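Local atomic coordinates of GTN Reductase (Agrobacterium tumefaciens, PDB entry 5N6G), a protein that probably reduces carbon-carbon double bonds as an FMN-dependent ene-reductase of the Old Yellow Enzyme family, here holding flavin mononucleotide and 2-phenylacrylic acid. Residues 179-193 with 229-242. Residues are numbered along the deposited sequence; the frame is centred on the assembly and turned at random.
Sequences AANGYLIEQFLKSST and IRLSPVTPANDIFE. With 8OZ (2-Phenylacrylic acid), chain C; FMN (flavin mononucleotide), chain B.
OG of Ser-232 is gripped twice: it takes a nearly straight bond from the backbone N of Asn-181 (2.8 Å, 170°) and gives its own proton to Glu-186 OE2 at 2.7 Å, from above the carboxylate plane. With chi1 at 53°, OG lies between the backbone N and carbonyl carbon of Ser-232 and faces the turn and Glu-186. Water 1 ties the same OE2 to Ala-179 O and Ser-232 N. The extended chain of Lys-190 brings NZ into a salt bridge with Glu-186, whose hydrogen bonds are weak in geometry, and, across the contact, to Ser-232 O at 3.0 Å; both charged residues are buried, and water 3 links NZ to Thr-235 O. Further along, Asn-238 ND2 meets Asn-181 O at 2.9 Å, the acceptor lying in its amide plane. This bond and that of Asn-181 N hold the type I' turn 180-183 from the other segment. From the turn Asn-181 ND2 bonds 8OZ O (2.8 Å) while the Tyr-183 ring turns its edge to the ligand carboxylate; outside the contact Thr-271 holds Asn-181 OD1 and Tyr-65 bonds Tyr-183 OH. Ile-240 lays CD1 against Glu-186 O and Thr-193 OG1, its chain crossing those of Lys-190 and Thr-193 at about right angles. At the far end Glu-242 OE1 accepts Ser-191 N, with Arg-207 as a salt-bridge partner, and Phe-241 N bonds Ser-192 OG at 2.9 Å. On the flavin side Arg-230 NH1 reaches FMN O2 (2.8 Å) and NH2 reaches O3'. The contact thus joins the loops that follow neighbouring parallel strands 174-178 and 227-231 of the eight-stranded TIM barrel, at the flavin pocket; helix 184-189 packs Leu-184, Ile-185 and Leu-189 on helix 204-222, and Glu-186 and Leu-189 touch Tyr-249 of helix 245-256.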
loop_
_atom_site.group_PDB
_atom_site.type_symbol
_atom_site.label_atom_id
_atom_site.label_comp_id
_atom_site.label_asym_id
_atom_site.label_seq_id
_atom_site.Cartn_x
_atom_site.Cartn_y
_atom_site.Cartn_z
ATOM N N ALA A 179 -0.194 -3.048 4.749
ATOM C CA ALA A 179 0.063 -4.226 5.564
ATOM C C ALA A 179 0.540 -5.368 4.687
ATOM O O ALA A 179 0.259 -6.545 4.956
ATOM C CB ALA A 179 -1.173 -4.634 6.356
ATOM N N ALA A 180 1.300 -5.023 3.654
ATOM C CA ALA A 180 1.679 -5.921 2.591
ATOM C C ALA A 180 3.194 -5.856 2.354
ATOM O O ALA A 180 3.929 -5.121 3.018
ATOM C CB ALA A 180 0.898 -5.588 1.302
ATOM N N ASN A 181 3.641 -6.703 1.443
ATOM C CA ASN A 181 4.968 -6.681 0.824
ATOM C C ASN A 181 6.125 -6.621 1.818
ATOM O O ASN A 181 7.158 -6.014 1.545
ATOM C CB ASN A 181 5.064 -5.540 -0.176
ATOM C CG ASN A 181 4.043 -5.681 -1.277
ATOM O OD1 ASN A 181 3.646 -6.796 -1.622
ATOM N ND2 ASN A 181 3.612 -4.575 -1.831
ATOM N N GLY A 182 6.008 -7.363 2.913
ATOM C CA GLY A 182 7.154 -7.535 3.805
ATOM C C GLY A 182 7.516 -6.350 4.672
ATOM O O GLY A 182 8.615 -6.346 5.225
ATOM N N TYR A 183 6.657 -5.346 4.791
ATOM C CA TYR A 183 6.962 -4.182 5.612
ATOM C C TYR A 183 6.521 -4.437 7.056
ATOM O O TYR A 183 6.342 -5.584 7.463
ATOM C CB TYR A 183 6.392 -2.928 4.957
ATOM C CG TYR A 183 7.136 -2.671 3.651
ATOM C CD1 TYR A 183 8.474 -2.327 3.655
ATOM C CD2 TYR A 183 6.513 -2.824 2.417
ATOM C CE1 TYR A 183 9.169 -2.087 2.470
ATOM C CE2 TYR A 183 7.215 -2.608 1.225
ATOM C CZ TYR A 183 8.528 -2.228 1.268
ATOM O OH TYR A 183 9.230 -2.003 0.110
ATOM N N LEU A 184 6.456 -3.392 7.880
ATOM C CA LEU A 184 6.420 -3.607 9.335
ATOM C C LEU A 184 5.274 -4.522 9.759
ATOM O O LEU A 184 5.476 -5.427 10.575
ATOM C CB LEU A 184 6.319 -2.280 10.078
ATOM C CG LEU A 184 6.323 -2.409 11.613
ATOM C CD1 LEU A 184 7.657 -2.916 12.114
ATOM C CD2 LEU A 184 5.948 -1.069 12.282
ATOM N N ILE A 185 4.052 -4.241 9.306
ATOM C CA ILE A 185 2.915 -5.015 9.793
ATOM C C ILE A 185 3.072 -6.468 9.383
ATOM O O ILE A 185 2.813 -7.381 10.178
ATOM C CB ILE A 185 1.592 -4.408 9.300
ATOM C CG1 ILE A 185 1.409 -3.010 9.909
ATOM C CG2 ILE A 185 0.410 -5.279 9.725
ATOM C CD1 ILE A 185 0.224 -2.227 9.368
ATOM N N GLU A 186 3.517 -6.706 8.148
ATOM C CA GLU A 186 3.751 -8.070 7.678
ATOM C C GLU A 186 4.869 -8.750 8.440
ATOM O O GLU A 186 4.856 -9.976 8.613
ATOM C CB GLU A 186 4.117 -8.099 6.197
ATOM C CG GLU A 186 2.995 -8.459 5.326
ATOM C CD GLU A 186 3.401 -9.189 4.044
ATOM O OE1 GLU A 186 4.595 -9.539 3.795
ATOM O OE2 GLU A 186 2.457 -9.405 3.277
ATOM N N GLN A 187 5.878 -7.987 8.851
ATOM C CA GLN A 187 6.966 -8.551 9.643
ATOM C C GLN A 187 6.451 -9.138 10.958
ATOM O O GLN A 187 6.915 -10.191 11.407
ATOM C CB GLN A 187 8.035 -7.483 9.896
ATOM C CG GLN A 187 8.831 -7.107 8.657
ATOM C CD GLN A 187 9.480 -5.726 8.732
ATOM O OE1 GLN A 187 9.941 -5.294 9.786
ATOM N NE2 GLN A 187 9.556 -5.056 7.592
ATOM N N PHE A 188 5.473 -8.475 11.580
ATOM C CA PHE A 188 4.806 -9.047 12.750
ATOM C C PHE A 188 3.947 -10.250 12.374
ATOM O O PHE A 188 3.885 -11.236 13.126
ATOM C CB PHE A 188 3.915 -8.002 13.411
ATOM C CG PHE A 188 4.603 -7.080 14.391
ATOM C CD1 PHE A 188 5.152 -5.880 13.976
ATOM C CD2 PHE A 188 4.682 -7.403 15.739
ATOM C CE1 PHE A 188 5.772 -5.045 14.878
ATOM C CE2 PHE A 188 5.277 -6.554 16.659
ATOM C CZ PHE A 188 5.824 -5.377 16.231
ATOM N N LEU A 189 3.270 -10.189 11.228
ATOM C CA LEU A 189 2.314 -11.237 10.851
ATOM C C LEU A 189 2.999 -12.552 10.513
ATOM O O LEU A 189 2.525 -13.627 10.904
ATOM C CB LEU A 189 1.514 -10.821 9.619
ATOM C CG LEU A 189 0.422 -9.775 9.688
ATOM C CD1 LEU A 189 -0.071 -9.521 8.275
ATOM C CD2 LEU A 189 -0.695 -10.260 10.569
ATOM N N LYS A 190 4.080 -12.503 9.743
ATOM C CA LYS A 190 4.651 -13.712 9.144
ATOM C C LYS A 190 5.748 -14.343 10.010
ATOM O O LYS A 190 6.473 -13.677 10.753
ATOM C CB LYS A 190 5.139 -13.417 7.723
ATOM C CG LYS A 190 3.984 -13.061 6.798
ATOM C CD LYS A 190 4.370 -12.900 5.356
ATOM C CE LYS A 190 3.135 -12.635 4.499
ATOM N NZ LYS A 190 3.442 -12.226 3.095
ATOM N N SER A 191 5.886 -15.656 9.879
ATOM C CA SER A 191 6.699 -16.417 10.823
ATOM C C SER A 191 8.190 -16.117 10.702
ATOM O O SER A 191 8.911 -16.162 11.703
ATOM C CB SER A 191 6.465 -17.915 10.613
ATOM O OG SER A 191 5.121 -18.262 10.866
ATOM N N SER A 192 8.697 -15.860 9.488
ATOM C CA SER A 192 10.150 -15.776 9.339
ATOM C C SER A 192 10.735 -14.542 10.002
ATOM O O SER A 192 11.928 -14.528 10.324
ATOM C CB SER A 192 10.574 -15.794 7.862
ATOM O OG SER A 192 10.221 -14.613 7.168
ATOM N N THR A 193 9.927 -13.522 10.208
ATOM C CA THR A 193 10.371 -12.246 10.713
ATOM C C THR A 193 10.029 -12.039 12.182
ATOM O O THR A 193 10.526 -11.083 12.798
ATOM C CB THR A 193 9.741 -11.125 9.878
ATOM O OG1 THR A 193 8.394 -11.480 9.518
ATOM C CG2 THR A 193 10.549 -10.910 8.588
ATOM N N ILE A 229 -7.191 -1.420 3.852
ATOM C CA ILE A 229 -5.937 -2.101 4.167
ATOM C C ILE A 229 -5.508 -2.901 2.954
ATOM O O ILE A 229 -6.343 -3.484 2.259
ATOM C CB ILE A 229 -6.092 -3.008 5.409
ATOM C CG1 ILE A 229 -4.760 -3.620 5.840
ATOM C CG2 ILE A 229 -7.187 -4.056 5.184
ATOM C CD1 ILE A 229 -4.777 -4.126 7.272
ATOM N N ARG A 230 -4.203 -2.978 2.727
ATOM C CA ARG A 230 -3.643 -3.814 1.673
ATOM C C ARG A 230 -2.958 -5.033 2.283
ATOM O O ARG A 230 -2.137 -4.894 3.192
ATOM C CB ARG A 230 -2.645 -3.028 0.818
ATOM C CG ARG A 230 -2.276 -3.786 -0.447
ATOM C CD ARG A 230 -1.432 -2.994 -1.401
ATOM N NE ARG A 230 -1.801 -3.308 -2.776
ATOM C CZ ARG A 230 -0.977 -3.302 -3.819
ATOM N NH1 ARG A 230 0.306 -3.078 -3.667
ATOM N NH2 ARG A 230 -1.462 -3.544 -5.024
ATOM N N LEU A 231 -3.231 -6.210 1.730
ATOM C CA LEU A 231 -2.712 -7.482 2.218
ATOM C C LEU A 231 -2.112 -8.259 1.054
ATOM O O LEU A 231 -2.557 -8.127 -0.087
ATOM C CB LEU A 231 -3.822 -8.333 2.879
ATOM C CG LEU A 231 -4.553 -7.660 4.030
ATOM C CD1 LEU A 231 -5.808 -8.500 4.375
ATOM C CD2 LEU A 231 -3.594 -7.510 5.208
ATOM N N SER A 232 -1.117 -9.095 1.340
ATOM C CA SER A 232 -0.411 -9.840 0.301
ATOM C C SER A 232 0.005 -11.185 0.896
ATOM O O SER A 232 1.140 -11.355 1.373
ATOM C CB SER A 232 0.798 -9.059 -0.230
ATOM O OG SER A 232 1.656 -8.635 0.830
ATOM N N PRO A 233 -0.905 -12.167 0.892
ATOM C CA PRO A 233 -0.690 -13.393 1.691
ATOM C C PRO A 233 0.548 -14.206 1.342
ATOM O O PRO A 233 1.099 -14.861 2.236
ATOM C CB PRO A 233 -1.967 -14.205 1.416
ATOM C CG PRO A 233 -3.001 -13.196 1.090
ATOM C CD PRO A 233 -2.294 -12.054 0.415
ATOM N N VAL A 234 1.001 -14.236 0.090
ATOM C CA VAL A 234 2.061 -15.164 -0.281
ATOM C C VAL A 234 3.293 -14.487 -0.837
ATOM O O VAL A 234 4.228 -15.178 -1.240
ATOM C CB VAL A 234 1.561 -16.224 -1.288
ATOM C CG1 VAL A 234 0.410 -17.028 -0.709
ATOM C CG2 VAL A 234 1.143 -15.593 -2.594
ATOM N N THR A 235 3.339 -13.182 -0.871
ATOM C CA THR A 235 4.395 -12.546 -1.627
ATOM C C THR A 235 5.759 -12.769 -0.973
ATOM O O THR A 235 5.874 -12.731 0.252
ATOM C CB THR A 235 4.140 -11.062 -1.768
ATOM O OG1 THR A 235 5.155 -10.538 -2.629
ATOM C CG2 THR A 235 4.188 -10.364 -0.442
ATOM N N PRO A 236 6.806 -12.973 -1.767
ATOM C CA PRO A 236 8.161 -13.106 -1.218
ATOM C C PRO A 236 8.909 -11.786 -1.096
ATOM O O PRO A 236 10.116 -11.785 -0.822
ATOM C CB PRO A 236 8.818 -14.002 -2.254
ATOM C CG PRO A 236 8.209 -13.577 -3.551
ATOM C CD PRO A 236 6.791 -13.199 -3.223
ATOM N N ALA A 237 8.230 -10.684 -1.332
ATOM C CA ALA A 237 8.860 -9.373 -1.291
ATOM C C ALA A 237 9.633 -9.162 0.007
ATOM O O ALA A 237 9.162 -9.481 1.098
ATOM C CB ALA A 237 7.785 -8.294 -1.430
ATOM N N ASN A 238 10.806 -8.547 -0.125
ATOM C CA ASN A 238 11.596 -8.106 1.019
ATOM C C ASN A 238 11.923 -9.257 1.970
ATOM O O ASN A 238 11.976 -9.095 3.197
ATOM C CB ASN A 238 10.909 -6.934 1.711
ATOM C CG ASN A 238 10.895 -5.707 0.808
ATOM O OD1 ASN A 238 11.952 -5.310 0.301
ATOM N ND2 ASN A 238 9.713 -5.189 0.504
ATOM N N ASP A 239 12.228 -10.409 1.382
ATOM C CA ASP A 239 12.903 -11.515 2.058
ATOM C C ASP A 239 12.035 -12.207 3.108
ATOM O O ASP A 239 12.576 -12.860 4.006
ATOM C CB ASP A 239 14.205 -11.020 2.706
ATOM C CG ASP A 239 15.215 -12.109 2.925
ATOM O OD1 ASP A 239 15.212 -13.099 2.161
ATOM O OD2 ASP A 239 16.061 -11.960 3.858
ATOM N N ILE A 240 10.714 -12.113 3.006
ATOM C CA ILE A 240 9.796 -12.597 4.033
ATOM C C ILE A 240 9.247 -13.956 3.615
ATOM O O ILE A 240 9.225 -14.295 2.420
ATOM C CB ILE A 240 8.676 -11.559 4.281
ATOM C CG1 ILE A 240 8.094 -11.717 5.672
ATOM C CG2 ILE A 240 7.592 -11.631 3.213
ATOM C CD1 ILE A 240 7.450 -10.451 6.181
ATOM N N PHE A 241 8.894 -14.780 4.604
ATOM C CA PHE A 241 8.424 -16.144 4.355
ATOM C C PHE A 241 7.375 -16.538 5.388
ATOM O O PHE A 241 7.530 -16.274 6.577
ATOM C CB PHE A 241 9.584 -17.156 4.382
ATOM C CG PHE A 241 9.162 -18.600 4.323
ATOM C CD1 PHE A 241 8.981 -19.251 3.104
ATOM C CD2 PHE A 241 8.985 -19.329 5.488
ATOM C CE1 PHE A 241 8.598 -20.608 3.070
ATOM C CE2 PHE A 241 8.614 -20.654 5.449
ATOM C CZ PHE A 241 8.420 -21.291 4.221
ATOM N N GLU A 242 6.317 -17.199 4.930
ATOM C CA GLU A 242 5.298 -17.764 5.810
ATOM C C GLU A 242 4.899 -19.109 5.220
ATOM O O GLU A 242 4.473 -19.161 4.067
ATOM C CB GLU A 242 4.066 -16.854 5.914
ATOM C CG GLU A 242 2.856 -17.493 6.551
ATOM C CD GLU A 242 3.115 -17.964 7.964
ATOM O OE1 GLU A 242 3.618 -17.135 8.758
ATOM O OE2 GLU A 242 2.853 -19.166 8.274
HETATM C C4 8OZ C . 8.884 -0.867 -5.190
HETATM C C5 8OZ C . 9.976 -0.128 -4.798
HETATM C C6 8OZ C . 10.040 0.366 -3.515
HETATM C C7 8OZ C . 9.005 0.138 -2.626
HETATM C C8 8OZ C . 6.063 -2.077 -1.984
HETATM C C 8OZ C . 6.306 0.286 -1.368
HETATM O O 8OZ C . 5.030 -2.198 -1.369
HETATM C C1 8OZ C . 6.726 -0.737 -2.098
HETATM C C2 8OZ C . 7.890 -0.590 -3.017
HETATM C C3 8OZ C . 7.845 -1.106 -4.308
HETATM O O1 8OZ C . 6.663 -3.092 -2.557
HETATM N N1 FMN B . 2.938 -1.739 -3.744
HETATM C C2 FMN B . 2.571 -1.074 -2.600
HETATM O O2 FMN B . 1.766 -1.570 -1.780
HETATM N N3 FMN B . 3.075 0.186 -2.359
HETATM C C4 FMN B . 3.979 0.863 -3.155
HETATM O O4 FMN B . 4.331 2.007 -2.872
HETATM C C4A FMN B . 4.384 0.142 -4.342
HETATM N N5 FMN B . 5.214 0.728 -5.168
HETATM C C5A FMN B . 5.468 0.099 -6.375
HETATM C C6 FMN B . 6.254 0.760 -7.312
HETATM C C7 FMN B . 6.446 0.229 -8.579
HETATM C C7M FMN B . 7.281 1.000 -9.572
HETATM C C8 FMN B . 5.855 -0.991 -8.924
HETATM C C8M FMN B . 5.991 -1.563 -10.308
HETATM C C9 FMN B . 5.086 -1.671 -7.982
HETATM C C9A FMN B . 4.883 -1.126 -6.715
HETATM N N10 FMN B . 4.017 -1.733 -5.780
HETATM C C10 FMN B . 3.770 -1.140 -4.573
HETATM C "C1'" FMN B . 3.248 -2.912 -6.204
HETATM C "C2'" FMN B . 2.059 -2.504 -7.065
HETATM O "O2'" FMN B . 1.114 -1.749 -6.297
HETATM C "C3'" FMN B . 1.338 -3.694 -7.699
HETATM O "O3'" FMN B . 0.937 -4.607 -6.679
HETATM C "C4'" FMN B . 2.187 -4.452 -8.718
HETATM O "O4'" FMN B . 2.724 -3.546 -9.685
HETATM C "C5'" FMN B . 1.414 -5.571 -9.392
HETATM O "O5'" FMN B . 0.304 -5.036 -10.141
HETATM P P FMN B . 0.276 -4.880 -11.757
HETATM O O1P FMN B . 0.398 -6.287 -12.301
HETATM O O2P FMN B . 1.500 -4.050 -12.104
HETATM O O3P FMN B . -1.021 -4.215 -12.043
HETATM O O HOH W 1 0.054 -9.005 3.990
HETATM O O HOH W 2 10.723 -8.065 5.405
HETATM O O HOH W 3 5.024 -14.274 2.189
HETATM O O HOH W 4 12.652 -13.315 6.577
#